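Long-range contacts in diacylglycerol kinase (Bacillus anthracis, PDB 3S40), which probably transfers a phosphate group from ATP to diacylglycerol or a related lipid, yielding phosphatidic acid or its counterpart: residues P127-K132 / I286-G291; N140-G145 / V199-G204; V183-D188 / I262-E267; D221-I226 / H256-S261. One frame throughout, in Å; residues are numbered along the deposited sequence.

Contact 1. Residues P127-K132 / I286-G291; sequences PVDVAK and IELLQG
Val-130 pairs with Leu-289, and Lys-132 with Glu-287, on two antiparallel strands whose axes approach to 4.6 Å. These hydrogen-bonded pairs make 127-132 and 286-291 neighbours inside the six-stranded antiparallel sheet that forms one layer of the C-terminal beta sandwich of this kinase. Ala-131 and Leu-288 form the non-hydrogen-bonded pair between them. The alanine methyl is small, and Leu-288 directs its branches mostly to Asp-129: with CG anti to the backbone N (chi1 -176°), its CD1 lies 3.7 Å from Asp-129 CB, while CD2 passes beside the carboxylate. On the other face Leu-289 lies against its partner's carbonyl, CB 3.3 Å and CG 3.6 Å from Val-130 O. The carbon chain of Lys-132 starts on the same face and carries its ammonium group outward, which suits a partly exposed position; His-137 of the adjoining strand also touches both Lys-132 and Leu-289. After Leu-289 the chain turns a corner at Gln-290 and Gly-291, and pairing resumes between Val-128 and Phe-293. Glycine suits the corner, where phi is positive (57°). Pro-127 CB packs against it, 3.9 Å from Gly-291 CA. Asp-129 OD2 accepts Gly-222 N from the turn before strand 224-230, whereas OD1 bridges the corner by accepting Gly-291 N at 2.8 Å from its anti side, 24° out of the carboxylate plane.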
loop_
_atom_site.group_PDB
_atom_site.type_symbol
_atom_site.label_atom_id
_atom_site.label_comp_id
_atom_site.label_asym_id
_atom_site.label_seq_id
_atom_site.Cartn_x
_atom_site.Cartn_y
_atom_site.Cartn_z
ATOM N N PRO A 127 -5.309 -10.139 -8.370
ATOM C CA PRO A 127 -4.161 -9.363 -8.847
ATOM C C PRO A 127 -4.249 -7.957 -8.329
ATOM O O PRO A 127 -5.344 -7.406 -8.211
ATOM C CB PRO A 127 -4.301 -9.401 -10.381
ATOM C CG PRO A 127 -5.703 -9.774 -10.643
ATOM C CD PRO A 127 -6.220 -10.538 -9.458
ATOM N N VAL A 128 -3.096 -7.389 -8.015
ATOM C CA VAL A 128 -3.023 -6.057 -7.447
ATOM C C VAL A 128 -1.941 -5.317 -8.203
ATOM O O VAL A 128 -0.917 -5.903 -8.554
ATOM C CB VAL A 128 -2.687 -6.139 -5.943
ATOM C CG1 VAL A 128 -2.353 -4.776 -5.374
ATOM C CG2 VAL A 128 -3.849 -6.789 -5.183
ATOM N N ASP A 129 -2.186 -4.047 -8.507
ATOM C CA ASP A 129 -1.215 -3.254 -9.258
ATOM C C ASP A 129 -0.133 -2.699 -8.319
ATOM O O ASP A 129 -0.404 -2.427 -7.147
ATOM C CB ASP A 129 -1.899 -2.079 -9.997
ATOM C CG ASP A 129 -3.112 -2.517 -10.844
ATOM O OD1 ASP A 129 -3.183 -3.706 -11.259
ATOM O OD2 ASP A 129 -3.996 -1.657 -11.092
ATOM N N VAL A 130 1.073 -2.518 -8.850
ATOM C CA VAL A 130 2.173 -1.965 -8.076
ATOM C C VAL A 130 2.754 -0.786 -8.828
ATOM O O VAL A 130 3.086 -0.897 -10.013
ATOM C CB VAL A 130 3.282 -3.019 -7.869
ATOM C CG1 VAL A 130 4.532 -2.377 -7.255
ATOM C CG2 VAL A 130 2.759 -4.199 -7.030
ATOM N N ALA A 131 2.919 0.333 -8.133
ATOM C CA ALA A 131 3.411 1.547 -8.773
ATOM C C ALA A 131 4.942 1.592 -8.804
ATOM O O ALA A 131 5.609 0.962 -7.978
ATOM C CB ALA A 131 2.840 2.788 -8.062
ATOM N N LYS A 132 5.481 2.352 -9.758
ATOM C CA LYS A 132 6.915 2.630 -9.835
ATOM C C LYS A 132 7.189 4.120 -10.026
ATOM O O LYS A 132 6.794 4.712 -11.034
ATOM C CB LYS A 132 7.552 1.880 -11.001
ATOM C CG LYS A 132 8.615 0.886 -10.594
ATOM C CD LYS A 132 9.683 0.756 -11.665
ATOM C CE LYS A 132 10.120 -0.690 -11.837
ATOM N NZ LYS A 132 11.363 -0.817 -12.655
ATOM N N ILE A 286 6.310 8.389 -13.177
ATOM C CA ILE A 286 5.571 7.316 -12.521
ATOM C C ILE A 286 4.871 6.412 -13.526
ATOM O O ILE A 286 4.206 6.890 -14.463
ATOM C CB ILE A 286 4.534 7.830 -11.508
ATOM C CG1 ILE A 286 5.102 8.978 -10.672
ATOM C CG2 ILE A 286 4.062 6.683 -10.625
ATOM C CD1 ILE A 286 4.222 9.399 -9.532
ATOM N N GLU A 287 5.038 5.109 -13.300
ATOM C CA GLU A 287 4.468 4.049 -14.130
ATOM C C GLU A 287 3.685 3.094 -13.230
ATOM O O GLU A 287 3.977 2.967 -12.046
ATOM C CB GLU A 287 5.585 3.242 -14.811
ATOM C CG GLU A 287 6.650 4.065 -15.514
ATOM C CD GLU A 287 6.132 4.751 -16.768
ATOM O OE1 GLU A 287 6.755 5.743 -17.203
ATOM O OE2 GLU A 287 5.105 4.296 -17.320
ATOM N N LEU A 288 2.711 2.403 -13.800
ATOM C CA LEU A 288 1.982 1.402 -13.046
ATOM C C LEU A 288 2.237 0.007 -13.602
ATOM O O LEU A 288 2.144 -0.203 -14.805
ATOM C CB LEU A 288 0.492 1.691 -13.101
ATOM C CG LEU A 288 -0.291 0.711 -12.239
ATOM C CD1 LEU A 288 -0.280 1.172 -10.787
ATOM C CD2 LEU A 288 -1.690 0.537 -12.746
ATOM N N LEU A 289 2.544 -0.947 -12.727
ATOM C CA LEU A 289 2.664 -2.346 -13.147
ATOM C C LEU A 289 1.374 -3.114 -12.855
ATOM O O LEU A 289 1.076 -3.486 -11.719
ATOM C CB LEU A 289 3.853 -3.013 -12.457
ATOM C CG LEU A 289 5.165 -2.240 -12.595
ATOM C CD1 LEU A 289 6.222 -2.859 -11.671
ATOM C CD2 LEU A 289 5.620 -2.213 -14.052
ATOM N N GLN A 290 0.607 -3.362 -13.898
ATOM C CA GLN A 290 -0.709 -3.925 -13.720
ATOM C C GLN A 290 -0.636 -5.378 -13.248
ATOM O O GLN A 290 0.092 -6.185 -13.802
ATOM C CB GLN A 290 -1.506 -3.777 -15.024
ATOM C CG GLN A 290 -3.004 -3.828 -14.850
ATOM C CD GLN A 290 -3.772 -3.340 -16.084
ATOM O OE1 GLN A 290 -3.271 -2.538 -16.884
ATOM N NE2 GLN A 290 -4.991 -3.839 -16.241
ATOM N N GLY A 291 -1.376 -5.690 -12.192
ATOM C CA GLY A 291 -1.451 -7.047 -11.693
ATOM C C GLY A 291 -0.106 -7.650 -11.338
ATOM O O GLY A 291 0.091 -8.847 -11.490
#

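Contact 2. Residues N140-G145 / V199-G204; sequences NFWGIG and VMVGNG
Asn-140 O receives two backbone N-H groups from the start of the turn that follows strand 199-202. Gly-204 N meets it on an in-plane lone pair at 3.1 Å, while Asn-203 N approaches at 3.0 Å from a position tilted off the carbonyl plane. Beyond this fork the antiparallel ladder runs through the hydrogen-bonded pairs Trp-142 with Val-201 and Ile-144 with Val-199. Trp-142, its CG anti to the backbone N (chi1 173°), brings the CE3-CZ3 side of its six-membered ring to both valines, obliquely to Val-201, CE3 3.5 Å from its CG2, and alongside Val-199. Ile-144 CG1 stands between the backbone N and the carbonyl carbon (chi1 59°) and is pressed against Val-199 CB at 3.4 Å, unusually tight for carbons. On the opposite face Met-200 (selenomethionine) makes an oblique Met-aromatic contact: its SE is 5.5 Å from the centre of the Phe-141 ring and its CE touches Phe-141 CB at 4.0 Å. Gly-143 has no side chain, so Met-200 CG can lie 3.5 Å from Gly-143 CA. In the second shell, Asp-275 OD2 accepts from the N atoms of Asn-140 and Phe-141, and Asn-140 ND2 is held by Tyr-206 O. Asn-203 ND2 donates to Leu-139 O and Asp-129 O. Strand 141-144 runs between strands 198-202 and 271-274, with Trp-142 and Val-201 packing on Ile-286 of the facing sheet and Asn-140 touching helix 102-106.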
loop_
_atom_site.group_PDB
_atom_site.type_symbol
_atom_site.label_atom_id
_atom_site.label_comp_id
_atom_site.label_asym_id
_atom_site.label_seq_id
_atom_site.Cartn_x
_atom_site.Cartn_y
_atom_site.Cartn_z
ATOM N N ASN A 140 1.018 2.009 -1.870
ATOM C CA ASN A 140 -0.010 2.870 -1.315
ATOM C C ASN A 140 -0.079 4.258 -1.918
ATOM O O ASN A 140 -1.101 4.643 -2.493
ATOM C CB ASN A 140 0.139 2.970 0.198
ATOM C CG ASN A 140 -1.074 2.475 0.914
ATOM O OD1 ASN A 140 -1.039 1.443 1.587
ATOM N ND2 ASN A 140 -2.177 3.194 0.757
ATOM N N PHE A 141 0.999 5.020 -1.796
ATOM C CA PHE A 141 0.916 6.399 -2.221
ATOM C C PHE A 141 2.273 7.028 -2.448
ATOM O O PHE A 141 3.279 6.579 -1.920
ATOM C CB PHE A 141 0.117 7.220 -1.193
ATOM C CG PHE A 141 0.933 7.658 -0.005
ATOM C CD1 PHE A 141 1.554 8.899 0.005
ATOM C CD2 PHE A 141 1.105 6.818 1.084
ATOM C CE1 PHE A 141 2.316 9.298 1.085
ATOM C CE2 PHE A 141 1.878 7.211 2.173
ATOM C CZ PHE A 141 2.483 8.453 2.173
ATOM N N TRP A 142 2.262 8.084 -3.246
ATOM C CA TRP A 142 3.407 8.941 -3.495
ATOM C C TRP A 142 2.884 10.358 -3.208
ATOM O O TRP A 142 1.812 10.732 -3.690
ATOM C CB TRP A 142 3.801 8.783 -4.962
ATOM C CG TRP A 142 4.879 9.688 -5.515
ATOM C CD1 TRP A 142 6.148 9.321 -5.874
ATOM C CD2 TRP A 142 4.760 11.086 -5.848
ATOM N NE1 TRP A 142 6.832 10.405 -6.386
ATOM C CE2 TRP A 142 6.005 11.498 -6.379
ATOM C CE3 TRP A 142 3.734 12.026 -5.733
ATOM C CZ2 TRP A 142 6.249 12.813 -6.784
ATOM C CZ3 TRP A 142 3.973 13.327 -6.145
ATOM C CH2 TRP A 142 5.222 13.710 -6.662
ATOM N N GLY A 143 3.612 11.127 -2.404
ATOM C CA GLY A 143 3.191 12.474 -2.052
ATOM C C GLY A 143 4.314 13.487 -1.849
ATOM O O GLY A 143 5.364 13.171 -1.289
ATOM N N ILE A 144 4.091 14.708 -2.335
ATOM C CA ILE A 144 4.952 15.853 -2.045
ATOM C C ILE A 144 4.104 16.951 -1.403
ATOM O O ILE A 144 2.966 17.184 -1.828
ATOM C CB ILE A 144 5.588 16.444 -3.326
ATOM C CG1 ILE A 144 4.502 16.889 -4.308
ATOM C CG2 ILE A 144 6.530 15.452 -3.991
ATOM C CD1 ILE A 144 5.044 17.512 -5.587
ATOM N N GLY A 145 4.647 17.613 -0.380
ATOM C CA GLY A 145 3.982 18.750 0.241
ATOM C C GLY A 145 3.559 18.511 1.676
ATOM O O GLY A 145 4.031 17.565 2.312
ATOM N N VAL A 199 0.472 17.493 -3.516
ATOM C CA VAL A 199 0.323 16.656 -4.699
ATOM C C VAL A 199 0.441 15.193 -4.328
ATOM O O VAL A 199 1.389 14.783 -3.663
ATOM C CB VAL A 199 1.374 16.971 -5.761
ATOM C CG1 VAL A 199 1.168 16.080 -6.977
ATOM C CG2 VAL A 199 1.307 18.454 -6.147
HETATM N N MSE A 200 -0.524 14.399 -4.764
HETATM C CA MSE A 200 -0.456 12.982 -4.489
HETATM C C MSE A 200 -0.892 12.058 -5.598
HETATM O O MSE A 200 -1.761 12.385 -6.413
HETATM C CB MSE A 200 -1.192 12.659 -3.220
HETATM C CG MSE A 200 -0.279 12.850 -2.065
HETATM SE SE MSE A 200 -1.208 12.434 -0.508
HETATM C CE MSE A 200 -1.914 10.657 -1.050
ATOM N N VAL A 201 -0.253 10.894 -5.593
ATOM C CA VAL A 201 -0.497 9.837 -6.544
ATOM C C VAL A 201 -0.857 8.603 -5.743
ATOM O O VAL A 201 -0.038 8.077 -5.006
ATOM C CB VAL A 201 0.759 9.568 -7.385
ATOM C CG1 VAL A 201 0.443 8.598 -8.511
ATOM C CG2 VAL A 201 1.272 10.873 -7.946
ATOM N N GLY A 202 -2.098 8.154 -5.877
ATOM C CA GLY A 202 -2.617 7.094 -5.033
ATOM C C GLY A 202 -2.864 5.780 -5.741
ATOM O O GLY A 202 -3.250 5.742 -6.910
ATOM N N ASN A 203 -2.655 4.694 -5.009
ATOM C CA ASN A 203 -2.906 3.359 -5.511
ATOM C C ASN A 203 -3.741 2.582 -4.517
ATOM O O ASN A 203 -4.637 1.849 -4.898
ATOM C CB ASN A 203 -1.599 2.603 -5.750
ATOM C CG ASN A 203 -1.826 1.273 -6.454
ATOM O OD1 ASN A 203 -2.498 1.206 -7.482
ATOM N ND2 ASN A 203 -1.282 0.205 -5.887
ATOM N N GLY A 204 -3.425 2.744 -3.237
ATOM C CA GLY A 204 -4.155 2.088 -2.172
ATOM C C GLY A 204 -5.426 2.824 -1.788
ATOM O O GLY A 204 -5.569 4.024 -2.018
#

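Contact 3. Residues V183-D188 / I262-E267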
loop_
_atom_site.group_PDB
_atom_site.type_symbol
_atom_site.label_atom_id
_atom_site.label_comp_id
_atom_site.label_asym_id
_atom_site.label_seq_id
_atom_site.Cartn_x
_atom_site.Cartn_y
_atom_site.Cartn_z
ATOM N N VAL A 183 3.719 23.524 -9.712
ATOM C CA VAL A 183 3.881 22.164 -10.172
ATOM C C VAL A 183 3.426 22.086 -11.616
ATOM O O VAL A 183 2.544 22.833 -12.057
ATOM C CB VAL A 183 3.057 21.163 -9.310
ATOM C CG1 VAL A 183 1.563 21.240 -9.663
ATOM C CG2 VAL A 183 3.568 19.742 -9.491
ATOM N N LYS A 184 4.057 21.182 -12.349
ATOM C CA LYS A 184 3.703 20.912 -13.727
ATOM C C LYS A 184 3.532 19.403 -13.817
ATOM O O LYS A 184 4.437 18.650 -13.435
ATOM C CB LYS A 184 4.833 21.373 -14.643
ATOM C CG LYS A 184 4.422 21.667 -16.068
ATOM C CD LYS A 184 5.531 22.405 -16.814
ATOM C CE LYS A 184 6.270 23.400 -15.910
ATOM N NZ LYS A 184 5.373 24.383 -15.236
ATOM N N ILE A 185 2.374 18.953 -14.292
ATOM C CA ILE A 185 2.116 17.514 -14.369
ATOM C C ILE A 185 1.739 17.116 -15.778
ATOM O O ILE A 185 0.794 17.659 -16.344
ATOM C CB ILE A 185 0.983 17.066 -13.400
ATOM C CG1 ILE A 185 1.307 17.468 -11.953
ATOM C CG2 ILE A 185 0.757 15.561 -13.494
ATOM C CD1 ILE A 185 0.193 17.183 -10.948
ATOM N N THR A 186 2.492 16.182 -16.346
ATOM C CA THR A 186 2.126 15.559 -17.619
ATOM C C THR A 186 1.609 14.155 -17.346
ATOM O O THR A 186 2.234 13.380 -16.616
ATOM C CB THR A 186 3.331 15.445 -18.575
ATOM O OG1 THR A 186 4.296 14.527 -18.029
ATOM C CG2 THR A 186 3.982 16.799 -18.785
ATOM N N TYR A 187 0.471 13.816 -17.932
ATOM C CA TYR A 187 -0.107 12.515 -17.663
ATOM C C TYR A 187 -0.791 11.985 -18.901
ATOM O O TYR A 187 -1.817 12.510 -19.331
ATOM C CB TYR A 187 -1.092 12.606 -16.500
ATOM C CG TYR A 187 -2.193 13.600 -16.741
ATOM C CD1 TYR A 187 -3.438 13.189 -17.209
ATOM C CD2 TYR A 187 -1.983 14.956 -16.533
ATOM C CE1 TYR A 187 -4.451 14.105 -17.451
ATOM C CE2 TYR A 187 -2.989 15.880 -16.767
ATOM C CZ TYR A 187 -4.220 15.451 -17.222
ATOM O OH TYR A 187 -5.221 16.369 -17.456
ATOM N N ASP A 188 -0.214 10.939 -19.477
ATOM C CA ASP A 188 -0.711 10.383 -20.729
ATOM C C ASP A 188 -0.913 11.488 -21.779
ATOM O O ASP A 188 -1.992 11.624 -22.367
ATOM C CB ASP A 188 -2.007 9.596 -20.497
ATOM C CG ASP A 188 -1.880 8.568 -19.372
ATOM O OD1 ASP A 188 -0.755 8.122 -19.076
ATOM O OD2 ASP A 188 -2.916 8.208 -18.783
ATOM N N ILE A 262 2.807 9.160 -15.738
ATOM C CA ILE A 262 2.749 10.458 -15.090
ATOM C C ILE A 262 4.125 11.048 -14.878
ATOM O O ILE A 262 5.054 10.375 -14.420
ATOM C CB ILE A 262 2.026 10.343 -13.737
ATOM C CG1 ILE A 262 0.667 9.658 -13.938
ATOM C CG2 ILE A 262 1.872 11.714 -13.080
ATOM C CD1 ILE A 262 -0.111 9.409 -12.664
ATOM N N HIS A 263 4.259 12.313 -15.233
ATOM C CA HIS A 263 5.482 13.038 -14.935
ATOM C C HIS A 263 5.167 14.292 -14.144
ATOM O O HIS A 263 4.312 15.098 -14.547
ATOM C CB HIS A 263 6.259 13.395 -16.208
ATOM C CG HIS A 263 7.635 13.915 -15.930
ATOM N ND1 HIS A 263 7.912 15.260 -15.810
ATOM C CD2 HIS A 263 8.805 13.268 -15.710
ATOM C CE1 HIS A 263 9.198 15.420 -15.548
ATOM N NE2 HIS A 263 9.762 14.227 -15.476
ATOM N N ILE A 264 5.863 14.446 -13.021
ATOM C CA ILE A 264 5.653 15.568 -12.123
ATOM C C ILE A 264 6.923 16.395 -11.982
ATOM O O ILE A 264 7.977 15.888 -11.576
ATOM C CB ILE A 264 5.217 15.119 -10.714
ATOM C CG1 ILE A 264 4.091 14.092 -10.787
ATOM C CG2 ILE A 264 4.798 16.317 -9.883
ATOM C CD1 ILE A 264 4.534 12.710 -10.365
ATOM N N GLU A 265 6.803 17.678 -12.304
ATOM C CA GLU A 265 7.933 18.585 -12.268
ATOM C C GLU A 265 7.593 19.777 -11.384
ATOM O O GLU A 265 6.465 20.272 -11.401
ATOM C CB GLU A 265 8.275 19.036 -13.689
ATOM C CG GLU A 265 9.214 20.225 -13.774
ATOM C CD GLU A 265 9.296 20.803 -15.181
ATOM O OE1 GLU A 265 9.256 20.011 -16.149
ATOM O OE2 GLU A 265 9.389 22.046 -15.317
ATOM N N THR A 266 8.573 20.225 -10.608
ATOM C CA THR A 266 8.412 21.380 -9.736
ATOM C C THR A 266 9.413 22.478 -10.078
ATOM O O THR A 266 10.356 22.260 -10.841
ATOM C CB THR A 266 8.645 20.996 -8.276
ATOM O OG1 THR A 266 9.909 20.332 -8.172
ATOM C CG2 THR A 266 7.546 20.069 -7.783
ATOM N N GLU A 267 9.203 23.653 -9.489
ATOM C CA GLU A 267 10.106 24.789 -9.642
ATOM C C GLU A 267 11.476 24.470 -9.057
ATOM O O GLU A 267 12.498 24.570 -9.736
ATOM C CB GLU A 267 9.527 26.011 -8.932
ATOM C CG GLU A 267 10.022 27.341 -9.470
ATOM C CD GLU A 267 9.452 27.662 -10.843
ATOM O OE1 GLU A 267 8.503 26.973 -11.275
ATOM O OE2 GLU A 267 9.955 28.606 -11.491
#
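Ile-262 sits opposite Tyr-187 in a non-hydrogen-bonded pair, its CG1 4.3 Å from Tyr-187 CB. Its other branch, CG2, lies alongside that of Ile-185, the two CG2 atoms being 4.0 Å apart. His-263 faces Thr-186 with two backbone bonds, the shorter running from His-263 N to Thr-186 O at 2.7 Å. Their side chains lie side by side on the more exposed face, and the imidazole leads away. Ile-264 returns to the buried face. Its chi1 of -48° sets CG1 beside the backbone N and leaves CG2 anti to it, where it reaches Val-183 CG2 at 3.7 Å; branched aliphatic residues fill the middle of this side. Glu-265 pairs with Lys-184 through two bonds lying almost on the carbonyl axes. Its carboxylate touches the lysine chain rather than its charged end: OE2 is 3.5 Å from Lys-184 CE, while bends at chi3 and chi4 keep Lys-184 NZ 4.6 Å from Glu-265 OE2 and in a salt bridge with Glu-193 of the next strand. Thr-266 turns inward again, its methyl near Val-183 and its hydroxyl tied to Thr-282 OG1 and Glu-268 O. The alternation of polar outer and mainly apolar inner residues, with Ile-185 and Ile-262 meeting Ile-226 of the facing sheet, is that of a layer in a two-sheet beta sandwich, as in the C-terminal sandwich-like domain of YegS relatives.

Contact 4. Residues D221-I226 / H256-S261; sequences DGTLDI and HVKAKS
Lys-258 NZ is gripped by three acceptors: Asp-221 OD1 at 2.7 Å, Asp-225 OD2 at 2.8 Å and, from outside the pair, Asn-216 O. Both carboxylates offer a syn lone pair, and a bend at the end of the lysine chain (chi4 -69°) brings the ammonium group to them while its carbons lie along Asp-225. The other oxygen of that aspartate is used as well. His-256 NE2 donates to Asp-225 OD1 at 2.7 Å on the anti lone pair, with the oxygen nearly in the ring plane although the two flat groups are turned 35° apart. Asp-248 OD1 bonds to the far nitrogen, ND1, so the imidazole is fixed at both ends, and Ile-226 O lies at the ring edge, 3.1 Å from His-256 CD2. Asp-221 has a second task: its OD2 accepts Thr-223 N at 3.1 Å, closing an Asx turn in which Gly-222 adopts a positive phi suited to glycine. This turn leads into strand 224-230, which pairs antiparallel with 256-259 through Leu-224 with Ala-259 and Ile-226 with Val-257. The apolar side chains occupy the face away from the charges, where Ile-226 CD1 meets Val-257 CG1 at 3.8 Å and Tyr-187 of the facing sheet covers Val-257 and Ala-259. With two aspartates about Lys-258 and another beyond His-256, the surroundings would probably stabilise a positive charge on the lysine, and perhaps on the histidine, tying the turn to this edge strand electrostatically.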
loop_
_atom_site.group_PDB
_atom_site.type_symbol
_atom_site.label_atom_id
_atom_site.label_comp_id
_atom_site.label_asym_id
_atom_site.label_seq_id
_atom_site.Cartn_x
_atom_site.Cartn_y
_atom_site.Cartn_z
ATOM N N ASP A 221 -7.384 -1.148 -10.627
ATOM C CA ASP A 221 -8.082 -0.671 -11.828
ATOM C C ASP A 221 -7.156 -0.284 -12.996
ATOM O O ASP A 221 -7.605 0.248 -14.003
ATOM C CB ASP A 221 -9.065 0.449 -11.505
ATOM C CG ASP A 221 -8.376 1.758 -11.117
ATOM O OD1 ASP A 221 -9.117 2.736 -10.858
ATOM O OD2 ASP A 221 -7.120 1.808 -11.060
ATOM N N GLY A 222 -5.867 -0.572 -12.863
ATOM C CA GLY A 222 -4.924 -0.350 -13.941
ATOM C C GLY A 222 -4.478 1.088 -14.143
ATOM O O GLY A 222 -3.800 1.404 -15.124
ATOM N N THR A 223 -4.865 1.974 -13.236
ATOM C CA THR A 223 -4.419 3.366 -13.319
ATOM C C THR A 223 -4.027 3.873 -11.944
ATOM O O THR A 223 -4.322 3.241 -10.921
ATOM C CB THR A 223 -5.505 4.315 -13.890
ATOM O OG1 THR A 223 -6.570 4.452 -12.944
ATOM C CG2 THR A 223 -6.063 3.801 -15.218
ATOM N N LEU A 224 -3.372 5.026 -11.944
ATOM C CA LEU A 224 -3.010 5.743 -10.738
ATOM C C LEU A 224 -3.869 6.991 -10.651
ATOM O O LEU A 224 -4.285 7.536 -11.688
ATOM C CB LEU A 224 -1.550 6.159 -10.824
ATOM C CG LEU A 224 -0.626 4.954 -10.720
ATOM C CD1 LEU A 224 0.829 5.365 -10.786
ATOM C CD2 LEU A 224 -0.923 4.236 -9.407
ATOM N N ASP A 225 -4.121 7.442 -9.422
ATOM C CA ASP A 225 -4.924 8.637 -9.174
ATOM C C ASP A 225 -4.056 9.826 -8.783
ATOM O O ASP A 225 -3.403 9.829 -7.734
ATOM C CB ASP A 225 -5.972 8.379 -8.089
ATOM C CG ASP A 225 -7.132 7.551 -8.599
ATOM O OD1 ASP A 225 -8.268 8.079 -8.682
ATOM O OD2 ASP A 225 -6.900 6.375 -8.943
ATOM N N ILE A 226 -4.046 10.828 -9.649
ATOM C CA ILE A 226 -3.387 12.084 -9.348
ATOM C C ILE A 226 -4.367 12.948 -8.581
ATOM O O ILE A 226 -5.524 13.096 -8.974
ATOM C CB ILE A 226 -2.996 12.831 -10.628
ATOM C CG1 ILE A 226 -2.077 11.968 -11.496
ATOM C CG2 ILE A 226 -2.361 14.170 -10.283
ATOM C CD1 ILE A 226 -1.694 12.617 -12.816
ATOM N N HIS A 256 -8.191 16.277 -9.849
ATOM C CA HIS A 256 -8.136 14.836 -9.703
ATOM C C HIS A 256 -8.323 14.191 -11.051
ATOM O O HIS A 256 -9.332 14.419 -11.726
ATOM C CB HIS A 256 -9.229 14.345 -8.753
ATOM C CG HIS A 256 -9.286 12.854 -8.619
ATOM N ND1 HIS A 256 -10.429 12.184 -8.243
ATOM C CD2 HIS A 256 -8.332 11.905 -8.791
ATOM C CE1 HIS A 256 -10.182 10.887 -8.199
ATOM N NE2 HIS A 256 -8.918 10.691 -8.534
ATOM N N VAL A 257 -7.348 13.392 -11.462
ATOM C CA VAL A 257 -7.482 12.654 -12.703
ATOM C C VAL A 257 -6.852 11.282 -12.541
ATOM O O VAL A 257 -6.027 11.070 -11.646
ATOM C CB VAL A 257 -6.804 13.387 -13.878
ATOM C CG1 VAL A 257 -5.287 13.321 -13.751
ATOM C CG2 VAL A 257 -7.239 12.779 -15.200
ATOM N N LYS A 258 -7.250 10.347 -13.396
ATOM C CA LYS A 258 -6.627 9.033 -13.421
ATOM C C LYS A 258 -5.730 8.908 -14.629
ATOM O O LYS A 258 -6.114 9.295 -15.717
ATOM C CB LYS A 258 -7.693 7.937 -13.422
ATOM C CG LYS A 258 -8.232 7.625 -12.023
ATOM C CD LYS A 258 -9.579 6.923 -12.090
ATOM C CE LYS A 258 -10.040 6.469 -10.717
ATOM N NZ LYS A 258 -9.181 5.352 -10.218
ATOM N N ALA A 259 -4.527 8.376 -14.444
ATOM C CA ALA A 259 -3.611 8.229 -15.570
ATOM C C ALA A 259 -2.662 7.048 -15.390
ATOM O O ALA A 259 -2.443 6.594 -14.273
ATOM C CB ALA A 259 -2.834 9.515 -15.786
ATOM N N LYS A 260 -2.112 6.541 -16.491
ATOM C CA LYS A 260 -1.186 5.410 -16.411
ATOM C C LYS A 260 0.276 5.838 -16.398
ATOM O O LYS A 260 1.115 5.145 -15.840
ATOM C CB LYS A 260 -1.412 4.410 -17.545
ATOM C CG LYS A 260 -2.697 3.619 -17.434
ATOM C CD LYS A 260 -2.681 2.442 -18.388
ATOM C CE LYS A 260 -3.923 1.579 -18.227
ATOM N NZ LYS A 260 -3.730 0.224 -18.829
ATOM N N SER A 261 0.578 6.963 -17.041
ATOM C CA SER A 261 1.956 7.421 -17.160
ATOM C C SER A 261 2.041 8.887 -16.783
ATOM O O SER A 261 1.434 9.754 -17.428
ATOM C CB SER A 261 2.489 7.200 -18.575
ATOM O OG SER A 261 3.875 7.500 -18.634
#

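In the fold
From the N terminus, the chain leaves the region of the parallel sheet through 127-132, which opens contact 1; that loop closes only at 286-291 and encloses the other three contacts. Contact 2 opens next at 140-145, contact 3 opens at 183-188 before 199-204 closes contact 2, and so these two cross. Contact 4 then opens and closes in series after contact 2, nested within contact 3, whose closing segment 262-267 follows directly on 256-261. Contacts 1 and 3 belong to one antiparallel sheet, contacts 2 and 4 to the other. Ile-286, Ile-264, Trp-142 and Val-201 pack between the layers. Asp-129 bonds to Asn-203 and Gly-222, and Asp-188 holds the link from strand 254-259 to 261-266.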